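Local coordinates for protein endonuclease IV (Thermus thermophilus, PDB 3AAM) that cleaves phosphodiester bonds at apurinic or apyrimidinic sites in DNA during base excision repair, as a metal-dependent endonuclease with 3'-5' exonuclease activity, at residues G120-K123 and A124-L127. Sequence-based numbering, arbitrary orientation.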
# COMPACT_ATOMS: atom_id res chain seq x y z
N GLY A 120 10.48 -5.76 14.30
CA GLY A 120 9.15 -6.32 14.08
C GLY A 120 8.93 -6.82 12.66
O GLY A 120 8.41 -7.91 12.46
N ALA A 121 9.32 -6.01 11.67
CA ALA A 121 9.16 -6.40 10.28
C ALA A 121 9.90 -7.70 9.99
O ALA A 121 9.36 -8.61 9.36
CB ALA A 121 9.67 -5.30 9.36
N LEU A 122 11.14 -7.79 10.45
CA LEU A 122 11.94 -8.99 10.23
C LEU A 122 11.37 -10.22 10.93
O LEU A 122 11.40 -11.32 10.38
CB LEU A 122 13.39 -8.75 10.67
CG LEU A 122 14.17 -7.80 9.77
CD1 LEU A 122 15.54 -7.51 10.37
CD2 LEU A 122 14.32 -8.43 8.39
N LYS A 123 10.84 -10.03 12.14
CA LYS A 123 10.26 -11.15 12.88
C LYS A 123 9.03 -11.70 12.17
O LYS A 123 8.82 -12.91 12.13
CB LYS A 123 9.89 -10.70 14.30
CG LYS A 123 9.41 -11.84 15.20
CD LYS A 123 10.48 -12.91 15.36
CE LYS A 123 10.00 -14.05 16.25
NZ LYS A 123 11.04 -15.11 16.40
N ALA A 124 8.22 -10.81 11.60
CA ALA A 124 7.02 -11.22 10.89
C ALA A 124 7.39 -12.07 9.67
O ALA A 124 6.77 -13.09 9.40
CB ALA A 124 6.21 -10.00 10.45
N LEU A 125 8.42 -11.63 8.95
CA LEU A 125 8.89 -12.36 7.77
C LEU A 125 9.38 -13.74 8.18
O LEU A 125 9.11 -14.73 7.49
CB LEU A 125 10.02 -11.59 7.09
CG LEU A 125 9.60 -10.37 6.26
CD1 LEU A 125 10.83 -9.59 5.81
CD2 LEU A 125 8.80 -10.84 5.07
N ARG A 126 10.10 -13.81 9.29
CA ARG A 126 10.62 -15.08 9.77
C ARG A 126 9.50 -16.02 10.20
O ARG A 126 9.48 -17.20 9.85
CB ARG A 126 11.60 -14.86 10.92
CG ARG A 126 12.42 -16.08 11.26
CD ARG A 126 13.55 -15.74 12.21
NE ARG A 126 14.43 -16.88 12.43
CZ ARG A 126 15.15 -17.47 11.48
NH1 ARG A 126 15.11 -17.03 10.23
NH2 ARG A 126 15.92 -18.51 11.77
N LEU A 127 8.54 -15.49 10.96
CA LEU A 127 7.42 -16.30 11.40
C LEU A 127 6.66 -16.86 10.21
O LEU A 127 6.23 -18.01 10.22
CB LEU A 127 6.46 -15.48 12.27
CG LEU A 127 6.89 -15.15 13.70
CD1 LEU A 127 5.81 -14.35 14.40
CD2 LEU A 127 7.14 -16.45 14.45
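Gly120 and Ala124 are joined by the first of four successive i to i+4 hydrogen bonds within these eight residues, a compact worked example of how an alpha helix pairs its own peptide groups. Ala124 N reaches Gly120 O at 3.0 Å, and Leu125 N meets Ala121 O at 3.2 Å. One residue further on, Arg126 N donates to Leu122 O (3.0 Å), and the last of the four, Leu127 N to Lys123 O, is also the shortest at 2.8 Å, with an N-H...O angle of 166°. Each carbonyl of 120-123 thus receives an amide of 124-127.

Side chains add little polar chemistry. Leu127 places CG beside its backbone N (chi1 -75°), which brings that carbon to 3.3 Å from Lys123 O, next to the bonded amide. The lysine chain, bent at chi2 (60°), passes its methylene CE at 4.1 Å from Leu127 CD2, an aliphatic contact made by the carbon next to the ammonium nitrogen. Lys123 NZ and Arg126 NE stay 5.5 Å apart, a separation at which any repulsion between the two probably positive groups is likely modest. Leu122 CD2 and Leu125 CD1 barely touch.

Helix 114-128 links parallel strands 104-107 and 135-139 of the TIM barrel; Ala124 and Leu125 pack on Leu90 and Leu94 of helix 82-100, respectively. Cohesion along these two turns therefore rests on backbone pairing, while the apolar side chains serve packing against neighbouring parts of the barrel.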